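Local coordinates for protein listeriolysin O (Listeria monocytogenes, PDB 4CDB) that forms oligomeric pores in cholesterol-containing host membranes, inserting after a major conformational change and thereby lysing the target cell, at residues E171-E176 and V196-I201; E209-K214 and L266-N271; I381-S386 and R469-W474; R455-D460 and P480-K485. All coordinates share one frame; numbering follows the deposited sequence.

Interaction 1: residues E171-E176 and V196-I201. With NA (sodium ion), chain K; NA (sodium ion), chain S.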
loop_
_atom_site.group_PDB
_atom_site.type_symbol
_atom_site.label_atom_id
_atom_site.label_comp_id
_atom_site.label_asym_id
_atom_site.label_seq_id
_atom_site.Cartn_x
_atom_site.Cartn_y
_atom_site.Cartn_z
ATOM N N GLU A 171 -0.719 -0.041 -1.337
ATOM C CA GLU A 171 -1.668 -0.963 -0.717
ATOM C C GLU A 171 -2.544 -0.254 0.305
ATOM O O GLU A 171 -2.049 0.540 1.108
ATOM C CB GLU A 171 -0.934 -2.103 -0.007
ATOM C CG GLU A 171 -0.708 -3.343 -0.846
ATOM C CD GLU A 171 -1.994 -4.066 -1.194
ATOM O OE1 GLU A 171 -2.956 -4.003 -0.398
ATOM O OE2 GLU A 171 -2.038 -4.710 -2.263
ATOM N N MET A 172 -3.840 -0.549 0.284
ATOM C CA MET A 172 -4.720 -0.102 1.352
ATOM C C MET A 172 -4.363 -0.911 2.592
ATOM O O MET A 172 -4.388 -2.142 2.566
ATOM C CB MET A 172 -6.190 -0.309 0.982
ATOM C CG MET A 172 -6.654 0.476 -0.242
ATOM S SD MET A 172 -6.442 2.261 -0.070
ATOM C CE MET A 172 -7.415 2.571 1.401
ATOM N N ALA A 173 -4.012 -0.219 3.670
ATOM C CA ALA A 173 -3.522 -0.876 4.881
ATOM C C ALA A 173 -4.632 -1.529 5.711
ATOM O O ALA A 173 -5.718 -0.969 5.867
ATOM C CB ALA A 173 -2.739 0.113 5.731
ATOM N N TYR A 174 -4.344 -2.712 6.245
ATOM C CA TYR A 174 -5.292 -3.426 7.095
ATOM C C TYR A 174 -4.617 -4.127 8.274
ATOM O O TYR A 174 -5.178 -4.187 9.367
ATOM C CB TYR A 174 -6.118 -4.420 6.276
ATOM C CG TYR A 174 -7.026 -3.752 5.272
ATOM C CD1 TYR A 174 -8.139 -3.032 5.688
ATOM C CD2 TYR A 174 -6.768 -3.831 3.911
ATOM C CE1 TYR A 174 -8.973 -2.412 4.776
ATOM C CE2 TYR A 174 -7.597 -3.216 2.990
ATOM C CZ TYR A 174 -8.697 -2.508 3.428
ATOM O OH TYR A 174 -9.526 -1.893 2.518
ATOM N N SER A 175 -3.416 -4.655 8.052
ATOM C CA SER A 175 -2.651 -5.281 9.131
ATOM C C SER A 175 -1.149 -5.193 8.884
ATOM O O SER A 175 -0.705 -5.067 7.742
ATOM C CB SER A 175 -3.075 -6.738 9.333
ATOM O OG SER A 175 -2.591 -7.564 8.290
ATOM N N GLU A 176 -0.372 -5.259 9.962
ATOM C CA GLU A 176 1.081 -5.212 9.864
ATOM C C GLU A 176 1.606 -6.365 9.019
ATOM O O GLU A 176 2.453 -6.176 8.146
ATOM C CB GLU A 176 1.715 -5.259 11.257
ATOM C CG GLU A 176 3.239 -5.250 11.242
ATOM C CD GLU A 176 3.848 -5.539 12.603
ATOM O OE1 GLU A 176 3.742 -6.693 13.070
ATOM O OE2 GLU A 176 4.436 -4.616 13.202
ATOM N N VAL A 196 0.896 3.489 11.139
ATOM C CA VAL A 196 -0.387 3.138 10.542
ATOM C C VAL A 196 -1.390 2.731 11.621
ATOM O O VAL A 196 -1.118 1.849 12.436
ATOM C CB VAL A 196 -0.244 1.998 9.517
ATOM C CG1 VAL A 196 -1.604 1.613 8.958
ATOM C CG2 VAL A 196 0.712 2.407 8.398
ATOM N N ASN A 197 -2.549 3.383 11.624
ATOM C CA ASN A 197 -3.564 3.142 12.645
ATOM C C ASN A 197 -4.449 1.945 12.301
ATOM O O ASN A 197 -5.573 2.110 11.828
ATOM C CB ASN A 197 -4.421 4.398 12.838
ATOM C CG ASN A 197 -5.157 4.410 14.164
ATOM O OD1 ASN A 197 -5.541 3.364 14.687
ATOM N ND2 ASN A 197 -5.357 5.602 14.715
ATOM N N PHE A 198 -3.941 0.742 12.551
ATOM C CA PHE A 198 -4.664 -0.486 12.233
ATOM C C PHE A 198 -5.942 -0.646 13.061
ATOM O O PHE A 198 -6.913 -1.257 12.609
ATOM C CB PHE A 198 -3.759 -1.706 12.424
ATOM C CG PHE A 198 -2.556 -1.718 11.521
ATOM C CD1 PHE A 198 -2.701 -1.870 10.151
ATOM C CD2 PHE A 198 -1.278 -1.594 12.045
ATOM C CE1 PHE A 198 -1.595 -1.889 9.319
ATOM C CE2 PHE A 198 -0.169 -1.614 11.216
ATOM C CZ PHE A 198 -0.329 -1.760 9.852
ATOM N N GLY A 199 -5.933 -0.097 14.271
ATOM C CA GLY A 199 -7.086 -0.165 15.149
ATOM C C GLY A 199 -8.278 0.598 14.604
ATOM O O GLY A 199 -9.391 0.075 14.554
ATOM N N ALA A 200 -8.038 1.838 14.188
ATOM C CA ALA A 200 -9.099 2.703 13.681
ATOM C C ALA A 200 -9.662 2.186 12.358
ATOM O O ALA A 200 -10.860 2.299 12.097
ATOM C CB ALA A 200 -8.589 4.126 13.524
ATOM N N ILE A 201 -8.788 1.622 11.530
ATOM C CA ILE A 201 -9.199 1.025 10.266
ATOM C C ILE A 201 -10.077 -0.196 10.521
ATOM O O ILE A 201 -11.045 -0.443 9.801
ATOM C CB ILE A 201 -7.975 0.614 9.422
ATOM C CG1 ILE A 201 -7.104 1.831 9.119
ATOM C CG2 ILE A 201 -8.409 -0.045 8.122
ATOM C CD1 ILE A 201 -5.785 1.486 8.457
HETATM NA NA NA K . -3.478 -6.536 0.064
HETATM NA NA NA S . 5.016 -2.180 12.702
HETATM O O HOH W 1 -7.439 -2.895 10.305
HETATM O O HOH W 2 6.876 -0.851 13.708
#

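Interaction 2: residues E209-K214 and L266-N271. With NA (sodium ion), chain Q.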
loop_
_atom_site.group_PDB
_atom_site.type_symbol
_atom_site.label_atom_id
_atom_site.label_comp_id
_atom_site.label_asym_id
_atom_site.label_seq_id
_atom_site.Cartn_x
_atom_site.Cartn_y
_atom_site.Cartn_z
ATOM N N GLU A 209 -3.749 4.276 3.211
ATOM C CA GLU A 209 -2.976 3.610 2.170
ATOM C C GLU A 209 -1.484 3.817 2.409
ATOM O O GLU A 209 -1.054 4.898 2.817
ATOM C CB GLU A 209 -3.363 4.131 0.786
ATOM C CG GLU A 209 -2.747 3.343 -0.363
ATOM C CD GLU A 209 -2.991 3.987 -1.714
ATOM O OE1 GLU A 209 -3.141 5.225 -1.768
ATOM O OE2 GLU A 209 -3.029 3.253 -2.723
ATOM N N VAL A 210 -0.702 2.769 2.161
ATOM C CA VAL A 210 0.748 2.849 2.287
ATOM C C VAL A 210 1.396 2.756 0.910
ATOM O O VAL A 210 1.080 1.862 0.123
ATOM C CB VAL A 210 1.291 1.744 3.208
ATOM C CG1 VAL A 210 2.811 1.752 3.217
ATOM C CG2 VAL A 210 0.755 1.936 4.612
ATOM N N ILE A 211 2.294 3.694 0.624
ATOM C CA ILE A 211 2.943 3.768 -0.678
ATOM C C ILE A 211 4.465 3.702 -0.551
ATOM O O ILE A 211 5.055 4.365 0.304
ATOM C CB ILE A 211 2.556 5.069 -1.414
ATOM C CG1 ILE A 211 1.042 5.143 -1.616
ATOM C CG2 ILE A 211 3.277 5.175 -2.747
ATOM C CD1 ILE A 211 0.585 6.414 -2.291
ATOM N N SER A 212 5.092 2.889 -1.398
ATOM C CA SER A 212 6.546 2.840 -1.491
ATOM C C SER A 212 6.978 3.384 -2.852
ATOM O O SER A 212 6.649 2.808 -3.890
ATOM C CB SER A 212 7.045 1.407 -1.306
ATOM O OG SER A 212 8.460 1.356 -1.273
ATOM N N PHE A 213 7.707 4.495 -2.847
ATOM C CA PHE A 213 8.115 5.150 -4.088
ATOM C C PHE A 213 9.640 5.169 -4.224
ATOM O O PHE A 213 10.326 5.940 -3.550
ATOM C CB PHE A 213 7.544 6.572 -4.144
ATOM C CG PHE A 213 7.800 7.286 -5.444
ATOM C CD1 PHE A 213 7.154 6.893 -6.607
ATOM C CD2 PHE A 213 8.671 8.363 -5.498
ATOM C CE1 PHE A 213 7.384 7.554 -7.805
ATOM C CE2 PHE A 213 8.904 9.030 -6.692
ATOM C CZ PHE A 213 8.260 8.625 -7.846
ATOM N N LYS A 214 10.167 4.310 -5.091
ATOM C CA LYS A 214 11.610 4.228 -5.296
ATOM C C LYS A 214 12.051 4.937 -6.569
ATOM O O LYS A 214 11.494 4.712 -7.646
ATOM C CB LYS A 214 12.080 2.769 -5.337
ATOM C CG LYS A 214 11.989 2.017 -4.016
ATOM C CD LYS A 214 12.708 0.673 -4.107
ATOM C CE LYS A 214 12.623 -0.106 -2.803
ATOM N NZ LYS A 214 11.228 -0.526 -2.493
ATOM N N LEU A 266 5.010 6.597 1.903
ATOM C CA LEU A 266 3.851 7.459 2.114
ATOM C C LEU A 266 2.763 6.786 2.937
ATOM O O LEU A 266 2.511 5.589 2.794
ATOM C CB LEU A 266 3.265 7.907 0.774
ATOM C CG LEU A 266 4.125 8.842 -0.074
ATOM C CD1 LEU A 266 3.433 9.146 -1.391
ATOM C CD2 LEU A 266 4.418 10.121 0.686
ATOM N N LYS A 267 2.124 7.571 3.799
ATOM C CA LYS A 267 0.966 7.116 4.554
ATOM C C LYS A 267 -0.203 8.061 4.291
ATOM O O LYS A 267 -0.309 9.119 4.912
ATOM C CB LYS A 267 1.284 7.071 6.049
ATOM C CG LYS A 267 0.121 6.666 6.944
ATOM C CD LYS A 267 -0.038 7.665 8.077
ATOM C CE LYS A 267 -0.634 7.025 9.316
ATOM N NZ LYS A 267 -0.650 7.980 10.459
ATOM N N LEU A 268 -1.064 7.684 3.352
ATOM C CA LEU A 268 -2.253 8.470 3.037
ATOM C C LEU A 268 -3.393 8.037 3.953
ATOM O O LEU A 268 -3.600 6.844 4.162
ATOM C CB LEU A 268 -2.650 8.278 1.571
ATOM C CG LEU A 268 -2.057 9.215 0.512
ATOM C CD1 LEU A 268 -0.569 9.456 0.721
ATOM C CD2 LEU A 268 -2.307 8.649 -0.878
ATOM N N SER A 269 -4.125 9.003 4.503
ATOM C CA SER A 269 -5.188 8.696 5.455
ATOM C C SER A 269 -6.366 9.663 5.366
ATOM O O SER A 269 -6.198 10.834 5.022
ATOM C CB SER A 269 -4.635 8.681 6.883
ATOM O OG SER A 269 -4.067 9.932 7.225
ATOM N N THR A 270 -7.556 9.160 5.685
ATOM C CA THR A 270 -8.765 9.977 5.684
ATOM C C THR A 270 -9.840 9.360 6.572
ATOM O O THR A 270 -9.825 8.157 6.835
ATOM C CB THR A 270 -9.332 10.150 4.264
ATOM O OG1 THR A 270 -10.450 11.044 4.301
ATOM C CG2 THR A 270 -9.779 8.807 3.699
ATOM N N ASN A 271 -10.774 10.190 7.028
ATOM C CA ASN A 271 -11.883 9.718 7.850
ATOM C C ASN A 271 -13.102 9.362 7.005
ATOM O O ASN A 271 -14.124 8.913 7.524
ATOM C CB ASN A 271 -12.257 10.766 8.899
ATOM C CG ASN A 271 -12.455 12.146 8.301
ATOM O OD1 ASN A 271 -12.561 12.301 7.083
ATOM N ND2 ASN A 271 -12.506 13.159 9.157
HETATM NA NA NA Q . -2.627 5.544 -4.314
#

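Interaction 3: residues I381-S386 and R469-W474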
loop_
_atom_site.group_PDB
_atom_site.type_symbol
_atom_site.label_atom_id
_atom_site.label_comp_id
_atom_site.label_asym_id
_atom_site.label_seq_id
_atom_site.Cartn_x
_atom_site.Cartn_y
_atom_site.Cartn_z
ATOM N N ILE A 381 -38.433 14.318 6.310
ATOM C CA ILE A 381 -39.545 14.530 5.396
ATOM C C ILE A 381 -40.392 15.683 5.921
ATOM O O ILE A 381 -40.983 15.591 6.999
ATOM C CB ILE A 381 -40.417 13.275 5.239
ATOM C CG1 ILE A 381 -39.574 12.101 4.747
ATOM C CG2 ILE A 381 -41.558 13.537 4.267
ATOM C CD1 ILE A 381 -40.382 10.853 4.470
ATOM N N ASN A 382 -40.435 16.771 5.160
ATOM C CA ASN A 382 -41.136 17.973 5.587
ATOM C C ASN A 382 -42.512 18.084 4.937
ATOM O O ASN A 382 -42.625 18.198 3.716
ATOM C CB ASN A 382 -40.287 19.210 5.282
ATOM C CG ASN A 382 -38.882 19.101 5.848
ATOM O OD1 ASN A 382 -38.696 18.771 7.018
ATOM N ND2 ASN A 382 -37.885 19.363 5.011
ATOM N N ILE A 383 -43.555 18.039 5.762
ATOM C CA ILE A 383 -44.928 18.085 5.270
ATOM C C ILE A 383 -45.516 19.483 5.400
ATOM O O ILE A 383 -45.435 20.103 6.461
ATOM C CB ILE A 383 -45.840 17.113 6.046
ATOM C CG1 ILE A 383 -45.266 15.699 6.014
ATOM C CG2 ILE A 383 -47.255 17.136 5.477
ATOM C CD1 ILE A 383 -45.136 15.132 4.625
ATOM N N ASP A 384 -46.115 19.973 4.319
ATOM C CA ASP A 384 -46.801 21.258 4.348
ATOM C C ASP A 384 -48.178 21.149 3.702
ATOM O O ASP A 384 -48.296 20.901 2.503
ATOM C CB ASP A 384 -45.970 22.334 3.645
ATOM C CG ASP A 384 -46.505 23.733 3.887
ATOM O OD1 ASP A 384 -47.531 24.095 3.274
ATOM O OD2 ASP A 384 -45.897 24.471 4.690
ATOM N N HIS A 385 -49.215 21.334 4.511
ATOM C CA HIS A 385 -50.592 21.284 4.031
ATOM C C HIS A 385 -51.219 22.670 4.127
ATOM O O HIS A 385 -51.385 23.209 5.221
ATOM C CB HIS A 385 -51.395 20.266 4.849
ATOM C CG HIS A 385 -52.874 20.304 4.602
ATOM N ND1 HIS A 385 -53.431 20.802 3.445
ATOM C CD2 HIS A 385 -53.909 19.897 5.375
ATOM C CE1 HIS A 385 -54.748 20.705 3.516
ATOM N NE2 HIS A 385 -55.063 20.158 4.674
ATOM N N SER A 386 -51.560 23.244 2.977
ATOM C CA SER A 386 -52.186 24.560 2.931
ATOM C C SER A 386 -53.387 24.571 1.990
ATOM O O SER A 386 -53.810 25.629 1.522
ATOM C CB SER A 386 -51.172 25.625 2.507
ATOM O OG SER A 386 -50.785 25.452 1.154
ATOM N N ARG A 469 -36.663 15.931 2.112
ATOM C CA ARG A 469 -37.735 15.732 1.145
ATOM C C ARG A 469 -38.946 16.563 1.552
ATOM O O ARG A 469 -39.570 16.302 2.583
ATOM C CB ARG A 469 -38.117 14.253 1.040
ATOM C CG ARG A 469 -39.265 13.987 0.075
ATOM C CD ARG A 469 -39.531 12.500 -0.098
ATOM N NE ARG A 469 -38.356 11.788 -0.591
ATOM C CZ ARG A 469 -38.009 11.710 -1.871
ATOM N NH1 ARG A 469 -38.745 12.302 -2.798
ATOM N NH2 ARG A 469 -36.922 11.038 -2.222
ATOM N N ASN A 470 -39.271 17.569 0.746
ATOM C CA ASN A 470 -40.366 18.476 1.066
ATOM C C ASN A 470 -41.658 18.112 0.344
ATOM O O ASN A 470 -41.782 18.305 -0.866
ATOM C CB ASN A 470 -39.978 19.922 0.757
ATOM C CG ASN A 470 -38.680 20.327 1.423
ATOM O OD1 ASN A 470 -38.646 20.620 2.618
ATOM N ND2 ASN A 470 -37.601 20.347 0.650
ATOM N N ILE A 471 -42.613 17.582 1.100
ATOM C CA ILE A 471 -43.918 17.231 0.555
ATOM C C ILE A 471 -44.909 18.347 0.857
ATOM O O ILE A 471 -45.195 18.637 2.020
ATOM C CB ILE A 471 -44.446 15.917 1.162
ATOM C CG1 ILE A 471 -43.409 14.805 1.009
ATOM C CG2 ILE A 471 -45.768 15.520 0.519
ATOM C CD1 ILE A 471 -43.187 14.374 -0.424
ATOM N N SER A 472 -45.430 18.978 -0.190
ATOM C CA SER A 472 -46.395 20.059 -0.016
ATOM C C SER A 472 -47.676 19.787 -0.789
ATOM O O SER A 472 -47.637 19.284 -1.911
ATOM C CB SER A 472 -45.794 21.392 -0.465
ATOM O OG SER A 472 -44.639 21.710 0.295
ATOM N N ILE A 473 -48.813 20.106 -0.179
ATOM C CA ILE A 473 -50.093 20.033 -0.871
ATOM C C ILE A 473 -50.869 21.331 -0.682
ATOM O O ILE A 473 -50.822 21.944 0.385
ATOM C CB ILE A 473 -50.954 18.840 -0.396
ATOM C CG1 ILE A 473 -51.210 18.915 1.112
ATOM C CG2 ILE A 473 -50.287 17.526 -0.758
ATOM C CD1 ILE A 473 -52.179 17.857 1.624
ATOM N N TRP A 474 -51.572 21.748 -1.729
ATOM C CA TRP A 474 -52.388 22.954 -1.673
ATOM C C TRP A 474 -53.513 22.881 -2.698
ATOM O O TRP A 474 -53.860 21.795 -3.167
ATOM C CB TRP A 474 -51.534 24.211 -1.873
ATOM C CG TRP A 474 -50.890 24.334 -3.228
ATOM C CD1 TRP A 474 -51.329 25.092 -4.277
ATOM C CD2 TRP A 474 -49.683 23.695 -3.674
ATOM N NE1 TRP A 474 -50.475 24.960 -5.347
ATOM C CE2 TRP A 474 -49.457 24.109 -5.004
ATOM C CE3 TRP A 474 -48.774 22.813 -3.081
ATOM C CZ2 TRP A 474 -48.361 23.668 -5.750
ATOM C CZ3 TRP A 474 -47.684 22.377 -3.824
ATOM C CH2 TRP A 474 -47.489 22.805 -5.144
HETATM O O HOH W 3 -42.862 20.925 2.557
#

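Interaction 4: residues R455-D460 and P480-K485. With TAM (tris(hydroxyethyl)aminomethane), chain U.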
loop_
_atom_site.group_PDB
_atom_site.type_symbol
_atom_site.label_atom_id
_atom_site.label_comp_id
_atom_site.label_asym_id
_atom_site.label_seq_id
_atom_site.Cartn_x
_atom_site.Cartn_y
_atom_site.Cartn_z
ATOM N N ARG A 455 -60.140 11.849 -2.594
ATOM C CA ARG A 455 -59.376 11.885 -3.836
ATOM C C ARG A 455 -57.884 11.818 -3.546
ATOM O O ARG A 455 -57.365 12.596 -2.743
ATOM C CB ARG A 455 -59.691 13.151 -4.634
ATOM C CG ARG A 455 -58.879 13.285 -5.915
ATOM C CD ARG A 455 -59.223 14.564 -6.654
ATOM N NE ARG A 455 -60.659 14.682 -6.892
ATOM C CZ ARG A 455 -61.231 15.693 -7.537
ATOM N NH1 ARG A 455 -60.490 16.682 -8.018
ATOM N NH2 ARG A 455 -62.547 15.714 -7.703
ATOM N N THR A 456 -57.199 10.882 -4.196
ATOM C CA THR A 456 -55.760 10.737 -4.024
ATOM C C THR A 456 -55.027 11.936 -4.619
ATOM O O THR A 456 -55.276 12.319 -5.762
ATOM C CB THR A 456 -55.240 9.441 -4.678
ATOM O OG1 THR A 456 -55.847 8.307 -4.046
ATOM C CG2 THR A 456 -53.727 9.338 -4.541
ATOM N N VAL A 457 -54.134 12.532 -3.834
ATOM C CA VAL A 457 -53.326 13.649 -4.305
ATOM C C VAL A 457 -51.913 13.180 -4.639
ATOM O O VAL A 457 -51.352 13.556 -5.668
ATOM C CB VAL A 457 -53.247 14.775 -3.255
ATOM C CG1 VAL A 457 -52.479 15.967 -3.808
ATOM C CG2 VAL A 457 -54.639 15.194 -2.834
ATOM N N ILE A 458 -51.342 12.362 -3.756
ATOM C CA ILE A 458 -49.993 11.826 -3.937
ATOM C C ILE A 458 -49.947 10.333 -3.630
ATOM O O ILE A 458 -50.535 9.876 -2.652
ATOM C CB ILE A 458 -48.976 12.516 -2.998
ATOM C CG1 ILE A 458 -49.086 14.037 -3.085
ATOM C CG2 ILE A 458 -47.546 12.070 -3.312
ATOM C CD1 ILE A 458 -48.144 14.752 -2.152
ATOM N N ASP A 459 -49.234 9.582 -4.465
ATOM C CA ASP A 459 -48.988 8.166 -4.215
ATOM C C ASP A 459 -47.610 7.777 -4.747
ATOM O O ASP A 459 -47.498 7.080 -5.754
ATOM C CB ASP A 459 -50.079 7.306 -4.864
ATOM C CG ASP A 459 -50.127 5.888 -4.306
ATOM O OD1 ASP A 459 -49.102 5.405 -3.778
ATOM O OD2 ASP A 459 -51.198 5.252 -4.400
ATOM N N ASP A 460 -46.562 8.240 -4.070
ATOM C CA ASP A 460 -45.192 7.938 -4.480
ATOM C C ASP A 460 -44.587 6.857 -3.590
ATOM O O ASP A 460 -44.646 6.949 -2.364
ATOM C CB ASP A 460 -44.326 9.197 -4.450
ATOM C CG ASP A 460 -44.783 10.244 -5.448
ATOM O OD1 ASP A 460 -45.436 9.872 -6.446
ATOM O OD2 ASP A 460 -44.485 11.440 -5.238
ATOM N N PRO A 480 -56.803 20.020 -6.313
ATOM C CA PRO A 480 -55.680 19.892 -5.382
ATOM C C PRO A 480 -54.350 19.873 -6.134
ATOM O O PRO A 480 -54.256 19.273 -7.207
ATOM C CB PRO A 480 -55.939 18.539 -4.719
ATOM C CG PRO A 480 -56.662 17.749 -5.757
ATOM C CD PRO A 480 -57.513 18.742 -6.509
ATOM N N LYS A 481 -53.344 20.545 -5.583
ATOM C CA LYS A 481 -52.002 20.507 -6.151
ATOM C C LYS A 481 -51.008 19.950 -5.141
ATOM O O LYS A 481 -51.277 19.927 -3.939
ATOM C CB LYS A 481 -51.548 21.893 -6.609
ATOM C CG LYS A 481 -52.311 22.452 -7.794
ATOM C CD LYS A 481 -53.488 23.291 -7.335
ATOM C CE LYS A 481 -54.191 23.945 -8.510
ATOM N NZ LYS A 481 -55.345 24.768 -8.058
ATOM N N TYR A 482 -49.859 19.504 -5.637
ATOM C CA TYR A 482 -48.824 18.964 -4.770
ATOM C C TYR A 482 -47.436 19.135 -5.373
ATOM O O TYR A 482 -47.286 19.327 -6.581
ATOM C CB TYR A 482 -49.075 17.480 -4.489
ATOM C CG TYR A 482 -48.606 16.562 -5.596
ATOM C CD1 TYR A 482 -49.377 16.366 -6.733
ATOM C CD2 TYR A 482 -47.392 15.891 -5.504
ATOM C CE1 TYR A 482 -48.951 15.528 -7.749
ATOM C CE2 TYR A 482 -46.958 15.054 -6.512
ATOM C CZ TYR A 482 -47.741 14.876 -7.631
ATOM O OH TYR A 482 -47.313 14.042 -8.639
ATOM N N SER A 483 -46.422 19.056 -4.520
ATOM C CA SER A 483 -45.041 19.019 -4.977
ATOM C C SER A 483 -44.228 18.082 -4.092
ATOM O O SER A 483 -44.382 18.076 -2.869
ATOM C CB SER A 483 -44.426 20.418 -4.972
ATOM O OG SER A 483 -44.337 20.931 -3.656
ATOM N N ASN A 484 -43.375 17.282 -4.723
ATOM C CA ASN A 484 -42.453 16.406 -4.014
ATOM C C ASN A 484 -41.031 16.745 -4.440
ATOM O O ASN A 484 -40.524 16.200 -5.420
ATOM C CB ASN A 484 -42.775 14.939 -4.314
ATOM C CG ASN A 484 -41.826 13.968 -3.624
ATOM O OD1 ASN A 484 -41.019 14.351 -2.776
ATOM N ND2 ASN A 484 -41.931 12.694 -3.984
ATOM N N LYS A 485 -40.395 17.651 -3.702
ATOM C CA LYS A 485 -39.080 18.156 -4.081
ATOM C C LYS A 485 -37.998 17.801 -3.069
ATOM O O LYS A 485 -38.263 17.701 -1.869
ATOM C CB LYS A 485 -39.139 19.669 -4.289
ATOM C CG LYS A 485 -40.149 20.089 -5.340
ATOM C CD LYS A 485 -40.167 21.592 -5.538
ATOM C CE LYS A 485 -41.142 21.981 -6.638
ATOM N NZ LYS A 485 -41.167 23.450 -6.881
HETATM C C TAM U . -50.093 10.479 -9.364
HETATM C C1 TAM U . -50.620 9.309 -10.190
HETATM C C2 TAM U . -49.372 10.033 -8.093
HETATM C C3 TAM U . -51.266 11.411 -9.069
HETATM C C4 TAM U . -50.179 7.953 -9.653
HETATM C C5 TAM U . -48.330 11.062 -7.662
HETATM C C6 TAM U . -51.870 11.171 -7.689
HETATM N N TAM U . -49.135 11.218 -10.185
HETATM O O4 TAM U . -51.345 7.187 -9.328
HETATM O O5 TAM U . -47.793 10.689 -6.389
HETATM O O6 TAM U . -52.564 9.917 -7.674
#

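Interaction 1: residues E171-E176 and V196-I201
The Phe198 ring lies against the backbone of Tyr174 to Glu176, where helix 176-183 begins, with Glu176 N above one ring face, 3.5 Å from Phe198 CZ. Val196 CG1 covers the opposite face, so the ring is sandwiched between a peptide group and a methyl. Its CG stands anti to its own carbonyl carbon (chi1 -62°), which swings the ring back over the other segment. Ala173 CB meets Val196 CG1 at 3.7 Å. The contact joins the starts of two regions, 176-189 and 196-205, that are assigned as membrane-spanning beta-strands of the pore; in this soluble form residues 176-183 and 198-202 are still helical. Ile201 reaches Ala173 O with its CD1 and, through CG2, touches Tyr174 CD1 at 3.9 Å, the two side chains nearly perpendicular. No direct hydrogen bond joins the segments; one water donates to both Tyr174 O (2.8 Å) and Phe198 O (2.9 Å). One sodium ion is bound by Glu171 OE1 with Gln178 and Tyr368, a second by Glu176 OE2 and a water.

Interaction 2: residues E209-K214 and L266-N271
Ile211 packs against Leu266 across two antiparallel strands, CB to CB at 3.7 Å, in a hydrogen-bonded pair whose side chains share a sheet face with Glu209 and Leu268. This is the tight part of the contact. Ile211 CG1 stands anti to the carbonyl carbon (chi1 -59°), and its CD1 comes within 3.9 Å of Leu268 CD2. Glu209 and Leu268 run side by side in the same direction, with Glu209 OE1 3.6 Å from Leu268 CD2. Four backbone bonds tie the strands: Glu209 and Leu268 exchange one pair, Ile211 and Leu266 the other, with Leu266 N to Ile211 O at 2.7 Å. On the other face Val210 and Lys267 form a non-hydrogen-bonded pair. Val210 is buried against Ala173 and Val196, its CA and CG1 approaching Leu266 O; the looser partner is Lys267, partly exposed, whose side chain leads off without packing on Val210 to weak bonds with Leu194 O and Asn195 O. Phe281 of helix 277-286 covers Glu209 and Leu268. Both carboxylate oxygens of Glu209 bind a sodium ion, OE1 at 2.6 Å and OE2 at 2.8 Å. The cation probably offsets the charge of Glu209 and its fellow ligand Asp282 where sheet and helix meet, beside the apolar Ile211 and Leu268.

Interaction 3: residues I381-S386 and R469-W474
Asn382 and Asn470 both hold CG anti to the carbonyl carbon (chi1 -53° in each), and the matching torsions lay the two side chains side by side, pointing the same way, with amide planes 30° apart. Asn382 ND2 donates to Asn470 OD1 at 2.8 Å; the acceptor lies near the donor's amide plane, while the donor sits above the Asn470 carbonyl plane. Asn382 is held further by Asn468 and Ser429. The paired asparagines belong to two parallel strands in register, bonded by alternating peptides such as Ile473 N to Asp384 O at 2.8 Å. A water donates to Asn382 O and is also hydrogen-bonded to Ser472 OG, on the asparagine face. On the other face Ile383 CD1 presses on Ile471 CB at 3.6 Å, and Ile473 CD1 approaches His385 ND1 at 3.7 Å. These isoleucines point into the core of the C-terminal beta-sandwich. Strand 426-432 flanks residues 381-385 and strand 480-486 flanks residues 469-474, while Phe393 of strand 391-402 and Ile458 of strand 452-463 pack from the facing sheet.

Interaction 4: residues R455-D460 and P480-K485
In the C-terminal beta-sandwich, residues 455-460 and 480-485 belong to opposite sheets, and Arg455 is the last residue of the conserved undecapeptide. A classic beta bulge, in which Val457 and Ile458 both face Ala443, is consistent with both consecutive side chains reaching the other segment. Tyr482 CG sits between its backbone N and carbonyl carbon (chi1 81°), placing the ring beside both residues. They meet the same side of it: Val457 O sits over the face near its rim, 3.6 Å from CD1, and Ile458 CG1 approaches CD2 obliquely at 3.5 Å. The Val457 and Tyr482 side chains pass each other in opposite directions, CG1 to CB 3.8 Å, while Val457 CG2 meets Pro480 CB. At the far end Asn484 ND2 donates to Asp460 OD2 at 3.1 Å, on the anti side and 26° out of the carboxylate plane; Asn484 OD1 is engaged by Arg469. A tris(hydroxyethyl)aminomethane molecule is bound beside them, its O5 accepting from Asp459 N at 2.6 Å; the 2.5 Å between O5 and Asp460 OD1 is doubtfully short. The Asp460 carboxylate is thus divided, OD1 facing the ligand hydroxyl and OD2 taking the Asn484 amide, whose bond would probably ease its negative charge.

In the fold
The four contacts form two pairs at separate places in an elongated molecule. Interactions 1 and 2 have centres 11 Å apart and meet directly: Glu171 O lies 2.8 Å from Val210 N, a probable hydrogen bond between neighbouring strands of one sheet, and Val196 packs on Val210. Interactions 3 and 4, centres 9 Å apart, interlock in the beta-sandwich, their segments alternating along the chain; Trp474 O is 2.8 Å from Lys481 N, again a probable hydrogen bond. The tris(hydroxyethyl)aminomethane pocket belongs to interaction 4; the side chain of Ile471, in interaction 3, is about 8 Å from the bound ligand. Interactions 1 and 4 lie about 50 Å apart between centres, placing membrane-inserting segments far from the undecapeptide end.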